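Pyrsv_gp04 (Pyrobaculum spherical virus, PDB 2VXZ) is of unestablished function but probably acts as a DNA-binding regulator of transcription through a winged-helix-like domain. Local coordinates at residues A[8-11]-A[12-16]; A[27-30]-A[31-35]; A[36-39]-A[40-44]; A[46-49]-A[50-53]. All blocks are in the same frame, centred on the assembly; numbering follows the deposited sequence.

Interaction 1 (A[8-11]-A[12-16]); sequences EVLV and RLRDI
Glu8 and Arg12, four residues apart on helix 7-20, supply the charged part of this contact. Their side chains run side by side, and OE2 of Glu8 reaches NE of Arg12 at 3.4 Å in a long salt bridge, with the carboxylate and guanidinium planes almost perpendicular at 87°. A water donates to the same OE2 and weakly accepts from Arg12 NH2, so the ion pair has a solvent bridge alongside it. Arg12 CG, anti to the carbonyl carbon (chi1 -58°), lies close to Glu8 O; bends at chi2 and chi3 then carry the guanidinium to Glu8, while NH1 turns to the carbonyl of Leu34.

The remaining side-chain contacts keep the same i to i+4 spacing. CG1 of Val9 meets CD1 of Leu13 at 3.6 Å in an apolar contact, and the methyl CD2 of Leu10 lies over one face of the Arg14 guanidinium, close to its rim.

Backbone bonds of the alpha-helix underlie both sets, for example Leu13 N to Val9 O at 2.9 Å.

This first helix turns Leu13 and Ile16 inward: Leu13 packs on Leu44 and Leu48 of helix 38-50, and Ile16 touches Leu44 as well as Ile30 and Leu34 of helix 27-34.

Interaction 2 (A[27-30]-A[31-35]); sequences TSLI and QQRLG
Gln31 lies back along the turn that begins at Thr27, and its side chain traces this contact atom by atom. CB rests near the carbonyl oxygens of Thr27 and Ser28. CG, anti to its own carbonyl carbon (chi1 -67°), comes to 3.2 Å from Thr27 O, the same oxygen that accepts the backbone bond from Gln31 N at 2.8 Å with an N-H...O angle of 174°. The chain then runs extended: CD stays beside Thr27 O, and OE1 touches the methyl CG2 of Thr27 at 3.4 Å as the two side chains pass at a slant. That oxygen takes its hydrogen bond from His38 ND1, at the start of the next helix.

Helix 27-34 is the second helix of the three-helix core and, by its order and family, probably the first helix of a helix-turn-helix whose recognition helix would be 38-50. Its end is a Schellman motif in which Gly35 adopts positive phi (66°). Gly35 N makes a weak bond to Gln32 O at 3.4 Å, and the chain can turn away toward helix 38-50.

Along another side of the helix, Leu29 and Arg33 run together, CD1 of Leu29 meeting Arg33 CG at 3.8 Å and lying over one face of the guanidinium. CG2 of Ile30 approaches CD1 of Leu34 at 4.1 Å. Arg33 and Leu34 touch Leu19 of helix 7-20, and Thr27 and Ile30 reach Val65 of strand 62-66.

Interaction 3 (A[36-39]-A[40-44]); sequences LSHG and RAKAL
An N-cap opens helix 38-50: Ser37 stands just before the first turn, and its hydroxyl accepts from Arg40 N at 3.3 Å. The same OG also receives Arg40 NH1 at 3.3 Å, near the edge of the guanidinium and tilted 21° from its plane, so one oxygen is gripped by the backbone and the side-chain tip of a single arginine. With chi1 of 51°, OG sits between the backbone N and the carbonyl carbon of Ser37, which directs it at the start of the helix. Arg40 runs extended from CG to NE and then turns at its last torsion (chi4 83°), bringing NH1 back to the serine.

In the helix-turn-helix scheme, helix 38-50 occupies the place of the recognition helix, the element that commonly enters the DNA groove in proteins of this class; whether it does so here is not established. At its beginning, His38 and Lys42 extend side by side. The lysine's aliphatic part lies over one face of the imidazole, CG standing 4.1 Å from the ring centroid in a CH-pi contact, and CD reaches CE1 at 3.5 Å. ND1 of the same ring is held by Gln31 of the preceding helix.

Leu36 turns toward the helix instead. Its CD1 meets CB of Ala41 at 4.1 Å and CD1 of Leu44 at 4.0 Å, the two leucine side chains crossing nearly at right angles, while its CD2 rests against CB of Arg40. Leu36 and Leu44 also touch Arg12 of helix 7-20, Leu36 at its guanidinium and Leu44 at its CB, and Ala41 packs against Thr27 and Gln31.

Interaction 4 (A[46-49]-A[50-53]); sequences YVLE and KEGR. With GOL (glycerol), chain C.
The phenol ring of Tyr46 carries the aliphatic part of Lys50 on one face. CG of Lys50 stands 3.9 Å from the ring centroid, 19° off the normal, in a CH-pi contact displaced toward the rim, with Tyr46 CZ its nearest ring atom at 3.7 Å. CD follows above the phenol end of the ring, and the bent lysine chain brings NZ to 3.8 Å from OH. The ring is in place because Tyr46 CG lies anti to the backbone N (chi1 175°), which sends it along the helix toward the next turn. The Glu51 carboxylate runs beside Val47, its OE2 touching CG1 at 3.7 Å; OE2 also has a weak hydrogen bond to His5.

Backbone bonds tell how the helix stops. Lys50 N and Glu51 N still bond to Tyr46 O and Val47 O in the regular manner, but Gly52, at positive phi (79°), closes a Schellman motif. Arg53 N reaches back to Leu48 O at 2.8 Å, and Gly52 N meets Glu49 O at 3.0 Å from well above the carbonyl plane. Carbonyls at this C-terminal end face outward, where the O2 hydroxyl of a glycerol, probably from the crystallisation liquor, donates to Lys50 O at 3.0 Å and O3 donates weakly to Glu49 O.

Leu48 points to the interior, its CD2 near CB of Arg53, and it packs also on Ile16 and Leu17 of helix 7-20 and on Val54. The turn thus ends helix 38-50 against the first helix and passes the chain on to strand 55-59.

In the fold
The four local contacts follow one another along the chain and lie on the three helices, 7-20, 27-34 and 38-50, that pack together as a bundle. Interaction 1 is the common neighbour: Arg12 NH1 meets Leu34 O at 3.0 Å, joining it to interaction 2, while Ile16 CD1 packs on Leu44 CB at 3.5 Å in interaction 3 and Leu13 CD2 on Leu48 CG at 3.7 Å in interaction 4. Interactions 2 and 3, with centres about 9 Å apart, are linked across the turn by Gln31 O and Leu36 N at 3.0 Å. Interactions 3 and 4 mark the two ends of helix 38-50, about 14 Å between centres; interactions 2 and 4 do not touch. The glycerol belongs to interaction 4 alone.

Interaction 1 (A[8-11]-A[12-16])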
loop_
_atom_site.group_PDB
_atom_site.type_symbol
_atom_site.label_atom_id
_atom_site.label_comp_id
_atom_site.label_asym_id
_atom_site.label_seq_id
_atom_site.Cartn_x
_atom_site.Cartn_y
_atom_site.Cartn_z
ATOM N N GLU A 8 19.517 -17.956 -10.252
ATOM C CA GLU A 8 18.292 -17.198 -10.427
ATOM C C GLU A 8 17.729 -16.799 -9.062
ATOM O O GLU A 8 17.377 -15.650 -8.866
ATOM C CB GLU A 8 17.246 -17.956 -11.256
ATOM C CG GLU A 8 16.183 -17.018 -11.887
ATOM C CD GLU A 8 16.736 -16.037 -12.939
ATOM O OE1 GLU A 8 17.909 -16.215 -13.341
ATOM O OE2 GLU A 8 16.013 -15.078 -13.363
ATOM N N VAL A 9 17.693 -17.729 -8.111
ATOM C CA VAL A 9 17.121 -17.438 -6.789
ATOM C C VAL A 9 17.954 -16.415 -6.011
ATOM O O VAL A 9 17.404 -15.490 -5.433
ATOM C CB VAL A 9 16.919 -18.726 -5.950
ATOM C CG1 VAL A 9 16.588 -18.392 -4.484
ATOM C CG2 VAL A 9 15.817 -19.575 -6.570
ATOM N N LEU A 10 19.271 -16.578 -6.009
ATOM C CA LEU A 10 20.155 -15.637 -5.309
ATOM C C LEU A 10 19.980 -14.202 -5.810
ATOM O O LEU A 10 19.844 -13.270 -5.012
ATOM C CB LEU A 10 21.615 -16.076 -5.447
ATOM C CG LEU A 10 22.660 -15.179 -4.785
ATOM C CD1 LEU A 10 23.820 -15.993 -4.245
ATOM C CD2 LEU A 10 23.165 -14.106 -5.766
ATOM N N VAL A 11 19.981 -14.034 -7.129
ATOM C CA VAL A 11 19.838 -12.709 -7.739
ATOM C C VAL A 11 18.467 -12.118 -7.416
ATOM O O VAL A 11 18.352 -10.962 -7.038
ATOM C CB VAL A 11 20.037 -12.780 -9.279
ATOM C CG1 VAL A 11 19.469 -11.536 -9.958
ATOM C CG2 VAL A 11 21.504 -12.941 -9.600
ATOM N N ARG A 12 17.420 -12.927 -7.529
ATOM C CA ARG A 12 16.078 -12.440 -7.250
ATOM C C ARG A 12 15.855 -12.075 -5.787
ATOM O O ARG A 12 15.208 -11.096 -5.502
ATOM C CB ARG A 12 15.029 -13.467 -7.697
ATOM C CG ARG A 12 15.094 -13.825 -9.184
ATOM C CD ARG A 12 15.164 -12.627 -10.090
ATOM N NE ARG A 12 14.386 -12.829 -11.318
ATOM C CZ ARG A 12 13.789 -11.850 -11.995
ATOM N NH1 ARG A 12 13.903 -10.599 -11.593
ATOM N NH2 ARG A 12 13.093 -12.116 -13.088
ATOM N N LEU A 13 16.396 -12.861 -4.860
ATOM C CA LEU A 13 16.272 -12.534 -3.436
ATOM C C LEU A 13 16.937 -11.199 -3.149
ATOM O O LEU A 13 16.383 -10.357 -2.445
ATOM C CB LEU A 13 16.914 -13.614 -2.571
ATOM C CG LEU A 13 16.186 -14.957 -2.555
ATOM C CD1 LEU A 13 17.012 -15.991 -1.808
ATOM C CD2 LEU A 13 14.793 -14.846 -1.955
ATOM N N ARG A 14 18.134 -11.026 -3.708
ATOM C CA ARG A 14 18.934 -9.801 -3.579
ATOM C C ARG A 14 18.159 -8.595 -4.130
ATOM O O ARG A 14 18.083 -7.532 -3.499
ATOM C CB ARG A 14 20.237 -10.038 -4.365
ATOM C CG ARG A 14 21.331 -9.035 -4.257
ATOM C CD ARG A 14 22.585 -9.588 -4.968
ATOM N NE ARG A 14 23.431 -10.418 -4.098
ATOM C CZ ARG A 14 24.377 -11.256 -4.529
ATOM N NH1 ARG A 14 24.598 -11.434 -5.830
ATOM N NH2 ARG A 14 25.104 -11.938 -3.650
ATOM N N ASP A 15 17.567 -8.780 -5.300
ATOM C CA ASP A 15 16.784 -7.735 -5.939
ATOM C C ASP A 15 15.545 -7.328 -5.148
ATOM O O ASP A 15 15.244 -6.143 -5.068
ATOM C CB ASP A 15 16.382 -8.141 -7.354
ATOM C CG ASP A 15 17.577 -8.211 -8.310
ATOM O OD1 ASP A 15 18.700 -7.789 -7.960
ATOM O OD2 ASP A 15 17.378 -8.718 -9.413
ATOM N N ILE A 16 14.853 -8.290 -4.541
ATOM C CA ILE A 16 13.649 -7.974 -3.763
ATOM C C ILE A 16 14.054 -7.147 -2.539
ATOM O O ILE A 16 13.441 -6.126 -2.238
ATOM C CB ILE A 16 12.892 -9.250 -3.336
ATOM C CG1 ILE A 16 12.275 -9.942 -4.556
ATOM C CG2 ILE A 16 11.770 -8.916 -2.335
ATOM C CD1 ILE A 16 11.736 -11.354 -4.257
HETATM O O HOH W 1 13.971 -13.616 -15.209
#

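Interaction 2 (A[27-30]-A[31-35])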
loop_
_atom_site.group_PDB
_atom_site.type_symbol
_atom_site.label_atom_id
_atom_site.label_comp_id
_atom_site.label_asym_id
_atom_site.label_seq_id
_atom_site.Cartn_x
_atom_site.Cartn_y
_atom_site.Cartn_z
ATOM N N THR A 27 3.241 -7.327 -3.025
ATOM C CA THR A 27 3.713 -8.363 -3.927
ATOM C C THR A 27 3.421 -7.995 -5.385
ATOM O O THR A 27 4.253 -8.236 -6.262
ATOM C CB THR A 27 3.098 -9.738 -3.562
ATOM O OG1 THR A 27 3.410 -10.034 -2.195
ATOM C CG2 THR A 27 3.646 -10.839 -4.461
ATOM N N SER A 28 2.261 -7.391 -5.659
ATOM C CA SER A 28 1.956 -6.979 -7.033
ATOM C C SER A 28 2.970 -5.986 -7.598
ATOM O O SER A 28 3.343 -6.086 -8.764
ATOM C CB SER A 28 0.539 -6.412 -7.167
ATOM O OG SER A 28 0.336 -5.360 -6.255
ATOM N N LEU A 29 3.421 -5.041 -6.779
ATOM C CA LEU A 29 4.406 -4.078 -7.250
ATOM C C LEU A 29 5.752 -4.758 -7.459
ATOM O O LEU A 29 6.423 -4.517 -8.471
ATOM C CB LEU A 29 4.548 -2.909 -6.282
ATOM C CG LEU A 29 5.497 -1.796 -6.722
ATOM C CD1 LEU A 29 5.151 -1.248 -8.110
ATOM C CD2 LEU A 29 5.508 -0.665 -5.687
ATOM N N ILE A 30 6.139 -5.617 -6.514
ATOM C CA ILE A 30 7.381 -6.406 -6.657
ATOM C C ILE A 30 7.378 -7.231 -7.943
ATOM O O ILE A 30 8.342 -7.201 -8.710
ATOM C CB ILE A 30 7.610 -7.317 -5.399
ATOM C CG1 ILE A 30 7.845 -6.439 -4.173
ATOM C CG2 ILE A 30 8.810 -8.269 -5.609
ATOM C CD1 ILE A 30 7.646 -7.133 -2.833
ATOM N N GLN A 31 6.294 -7.977 -8.190
ATOM C CA GLN A 31 6.157 -8.756 -9.427
ATOM C C GLN A 31 6.371 -7.913 -10.670
ATOM O O GLN A 31 7.087 -8.317 -11.582
ATOM C CB GLN A 31 4.761 -9.344 -9.563
ATOM C CG GLN A 31 4.418 -10.378 -8.573
ATOM C CD GLN A 31 2.926 -10.631 -8.560
ATOM O OE1 GLN A 31 2.286 -10.581 -7.517
ATOM N NE2 GLN A 31 2.360 -10.865 -9.740
ATOM N N GLN A 32 5.711 -6.760 -10.700
ATOM C CA GLN A 32 5.755 -5.870 -11.852
ATOM C C GLN A 32 7.158 -5.317 -12.065
ATOM O O GLN A 32 7.703 -5.380 -13.185
ATOM C CB GLN A 32 4.739 -4.733 -11.697
ATOM C CG GLN A 32 4.665 -3.801 -12.912
ATOM C CD GLN A 32 5.688 -2.683 -12.896
ATOM O OE1 GLN A 32 5.946 -2.072 -11.861
ATOM N NE2 GLN A 32 6.269 -2.403 -14.057
ATOM N N ARG A 33 7.747 -4.804 -10.986
ATOM C CA ARG A 33 9.030 -4.132 -11.065
ATOM C C ARG A 33 10.123 -5.065 -11.518
ATOM O O ARG A 33 11.009 -4.654 -12.266
ATOM C CB ARG A 33 9.403 -3.529 -9.709
ATOM C CG ARG A 33 8.635 -2.274 -9.372
ATOM C CD ARG A 33 9.101 -1.109 -10.208
ATOM N NE ARG A 33 8.363 0.112 -9.913
ATOM C CZ ARG A 33 8.623 0.942 -8.911
ATOM N NH1 ARG A 33 9.612 0.699 -8.058
ATOM N NH2 ARG A 33 7.869 2.020 -8.750
ATOM N N LEU A 34 10.056 -6.316 -11.063
ATOM C CA LEU A 34 11.108 -7.291 -11.322
ATOM C C LEU A 34 10.792 -8.276 -12.444
ATOM O O LEU A 34 11.617 -9.131 -12.756
ATOM C CB LEU A 34 11.434 -8.041 -10.029
ATOM C CG LEU A 34 11.895 -7.173 -8.858
ATOM C CD1 LEU A 34 12.338 -8.027 -7.684
ATOM C CD2 LEU A 34 13.019 -6.254 -9.285
ATOM N N GLY A 35 9.620 -8.165 -13.053
ATOM C CA GLY A 35 9.239 -9.056 -14.161
ATOM C C GLY A 35 9.083 -10.506 -13.743
ATOM O O GLY A 35 9.408 -11.419 -14.515
#

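Interaction 3 (A[36-39]-A[40-44])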
loop_
_atom_site.group_PDB
_atom_site.type_symbol
_atom_site.label_atom_id
_atom_site.label_comp_id
_atom_site.label_asym_id
_atom_site.label_seq_id
_atom_site.Cartn_x
_atom_site.Cartn_y
_atom_site.Cartn_z
ATOM N N LEU A 36 8.564 -10.708 -12.535
ATOM C CA LEU A 36 8.344 -12.046 -11.978
ATOM C C LEU A 36 6.924 -12.513 -12.208
ATOM O O LEU A 36 6.012 -11.701 -12.248
ATOM C CB LEU A 36 8.601 -12.043 -10.475
ATOM C CG LEU A 36 10.064 -11.929 -10.043
ATOM C CD1 LEU A 36 10.188 -11.579 -8.560
ATOM C CD2 LEU A 36 10.830 -13.212 -10.378
ATOM N N SER A 37 6.728 -13.823 -12.347
ATOM C CA SER A 37 5.383 -14.399 -12.225
ATOM C C SER A 37 4.843 -14.247 -10.791
ATOM O O SER A 37 5.593 -14.066 -9.837
ATOM C CB SER A 37 5.401 -15.879 -12.559
ATOM O OG SER A 37 6.422 -16.531 -11.827
ATOM N N HIS A 38 3.532 -14.350 -10.636
ATOM C CA HIS A 38 2.945 -14.319 -9.300
ATOM C C HIS A 38 3.578 -15.383 -8.393
ATOM O O HIS A 38 3.953 -15.084 -7.249
ATOM C CB HIS A 38 1.441 -14.534 -9.377
ATOM C CG HIS A 38 0.733 -14.307 -8.081
ATOM N ND1 HIS A 38 1.038 -13.258 -7.242
ATOM C CD2 HIS A 38 -0.287 -14.975 -7.494
ATOM C CE1 HIS A 38 0.247 -13.297 -6.185
ATOM N NE2 HIS A 38 -0.568 -14.328 -6.315
ATOM N N GLY A 39 3.684 -16.609 -8.916
ATOM C CA GLY A 39 4.198 -17.747 -8.165
ATOM C C GLY A 39 5.623 -17.562 -7.688
ATOM O O GLY A 39 5.914 -17.804 -6.526
ATOM N N ARG A 40 6.517 -17.155 -8.592
ATOM C CA ARG A 40 7.920 -16.932 -8.228
ATOM C C ARG A 40 8.034 -15.837 -7.164
ATOM O O ARG A 40 8.764 -15.998 -6.182
ATOM C CB ARG A 40 8.769 -16.590 -9.455
ATOM C CG ARG A 40 8.993 -17.768 -10.385
ATOM C CD ARG A 40 10.022 -17.442 -11.459
ATOM N NE ARG A 40 10.292 -18.600 -12.314
ATOM C CZ ARG A 40 9.548 -18.973 -13.360
ATOM N NH1 ARG A 40 8.445 -18.316 -13.703
ATOM N NH2 ARG A 40 9.904 -20.032 -14.077
ATOM N N ALA A 41 7.313 -14.729 -7.336
ATOM C CA ALA A 41 7.400 -13.642 -6.356
ATOM C C ALA A 41 6.957 -14.124 -4.977
ATOM O O ALA A 41 7.620 -13.869 -3.967
ATOM C CB ALA A 41 6.580 -12.413 -6.799
ATOM N N LYS A 42 5.836 -14.828 -4.927
ATOM C CA LYS A 42 5.354 -15.340 -3.656
ATOM C C LYS A 42 6.327 -16.349 -3.040
ATOM O O LYS A 42 6.522 -16.354 -1.832
ATOM C CB LYS A 42 3.955 -15.940 -3.817
ATOM C CG LYS A 42 2.886 -14.861 -4.018
ATOM C CD LYS A 42 1.505 -15.359 -3.693
ATOM C CE LYS A 42 1.340 -15.624 -2.194
ATOM N NZ LYS A 42 1.300 -14.356 -1.412
ATOM N N ALA A 43 6.936 -17.208 -3.857
ATOM C CA ALA A 43 7.854 -18.232 -3.344
ATOM C C ALA A 43 9.099 -17.565 -2.774
ATOM O O ALA A 43 9.594 -17.955 -1.720
ATOM C CB ALA A 43 8.235 -19.250 -4.447
ATOM N N LEU A 44 9.586 -16.536 -3.461
ATOM C CA LEU A 44 10.781 -15.812 -3.022
ATOM C C LEU A 44 10.527 -15.035 -1.738
ATOM O O LEU A 44 11.391 -14.973 -0.860
ATOM C CB LEU A 44 11.244 -14.860 -4.106
ATOM C CG LEU A 44 11.859 -15.536 -5.325
ATOM C CD1 LEU A 44 11.833 -14.605 -6.538
ATOM C CD2 LEU A 44 13.269 -16.026 -5.033
#

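Interaction 4 (A[46-49]-A[50-53])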
loop_
_atom_site.group_PDB
_atom_site.type_symbol
_atom_site.label_atom_id
_atom_site.label_comp_id
_atom_site.label_asym_id
_atom_site.label_seq_id
_atom_site.Cartn_x
_atom_site.Cartn_y
_atom_site.Cartn_z
ATOM N N TYR A 46 8.317 -15.806 0.507
ATOM C CA TYR A 46 8.280 -16.854 1.512
ATOM C C TYR A 46 9.679 -17.240 2.026
ATOM O O TYR A 46 9.899 -17.381 3.243
ATOM C CB TYR A 46 7.574 -18.080 0.934
ATOM C CG TYR A 46 7.578 -19.279 1.848
ATOM C CD1 TYR A 46 6.775 -19.314 2.980
ATOM C CD2 TYR A 46 8.377 -20.377 1.581
ATOM C CE1 TYR A 46 6.778 -20.419 3.824
ATOM C CE2 TYR A 46 8.382 -21.483 2.418
ATOM C CZ TYR A 46 7.583 -21.492 3.535
ATOM O OH TYR A 46 7.591 -22.601 4.356
ATOM N N VAL A 47 10.616 -17.430 1.107
ATOM C CA VAL A 47 11.978 -17.761 1.486
ATOM C C VAL A 47 12.581 -16.658 2.372
ATOM O O VAL A 47 13.216 -16.958 3.382
ATOM C CB VAL A 47 12.856 -18.014 0.246
ATOM C CG1 VAL A 47 14.330 -18.078 0.624
ATOM C CG2 VAL A 47 12.424 -19.312 -0.445
ATOM N N LEU A 48 12.387 -15.401 1.981
ATOM C CA LEU A 48 12.864 -14.251 2.779
ATOM C C LEU A 48 12.228 -14.197 4.175
ATOM O O LEU A 48 12.913 -13.900 5.169
ATOM C CB LEU A 48 12.624 -12.931 2.044
ATOM C CG LEU A 48 13.492 -12.692 0.804
ATOM C CD1 LEU A 48 13.020 -11.439 0.053
ATOM C CD2 LEU A 48 14.990 -12.582 1.153
ATOM N N GLU A 49 10.938 -14.507 4.241
ATOM C CA GLU A 49 10.194 -14.520 5.500
ATOM C C GLU A 49 10.745 -15.603 6.425
ATOM O O GLU A 49 10.943 -15.370 7.616
ATOM C CB GLU A 49 8.711 -14.745 5.200
ATOM C CG GLU A 49 7.729 -14.383 6.295
ATOM C CD GLU A 49 6.284 -14.397 5.777
ATOM O OE1 GLU A 49 5.992 -15.163 4.828
ATOM O OE2 GLU A 49 5.452 -13.640 6.307
ATOM N N LYS A 50 11.003 -16.786 5.875
ATOM C CA LYS A 50 11.552 -17.891 6.658
ATOM C C LYS A 50 12.952 -17.566 7.166
ATOM O O LYS A 50 13.322 -17.974 8.259
ATOM C CB LYS A 50 11.586 -19.174 5.827
ATOM C CG LYS A 50 10.204 -19.762 5.558
ATOM C CD LYS A 50 9.635 -20.536 6.754
ATOM C CE LYS A 50 10.481 -21.749 7.098
ATOM N NZ LYS A 50 9.667 -22.918 7.545
ATOM N N GLU A 51 13.711 -16.823 6.364
ATOM C CA GLU A 51 15.039 -16.345 6.738
ATOM C C GLU A 51 15.019 -15.134 7.684
ATOM O O GLU A 51 16.079 -14.664 8.106
ATOM C CB GLU A 51 15.826 -15.986 5.479
ATOM C CG GLU A 51 16.247 -17.191 4.643
ATOM C CD GLU A 51 17.003 -16.792 3.387
ATOM O OE1 GLU A 51 17.143 -15.571 3.137
ATOM O OE2 GLU A 51 17.446 -17.699 2.648
ATOM N N GLY A 52 13.832 -14.627 8.001
ATOM C CA GLY A 52 13.687 -13.485 8.904
ATOM C C GLY A 52 13.956 -12.120 8.271
ATOM O O GLY A 52 13.984 -11.110 8.979
ATOM N N ARG A 53 14.113 -12.081 6.948
ATOM C CA ARG A 53 14.520 -10.852 6.232
ATOM C C ARG A 53 13.367 -9.930 5.854
ATOM O O ARG A 53 13.581 -8.739 5.616
ATOM C CB ARG A 53 15.283 -11.198 4.950
ATOM C CG ARG A 53 16.558 -12.009 5.139
ATOM C CD ARG A 53 17.594 -11.297 6.013
ATOM N NE ARG A 53 18.030 -9.993 5.498
ATOM C CZ ARG A 53 19.111 -9.779 4.737
ATOM N NH1 ARG A 53 19.884 -10.783 4.342
ATOM N NH2 ARG A 53 19.420 -8.543 4.357
HETATM C C1 GOL C . 13.091 -16.606 11.686
HETATM O O1 GOL C . 13.857 -17.760 12.006
HETATM C C2 GOL C . 11.859 -16.895 10.834
HETATM O O2 GOL C . 11.639 -18.281 10.685
HETATM C C3 GOL C . 10.634 -16.216 11.431
HETATM O O3 GOL C . 9.545 -16.259 10.535
#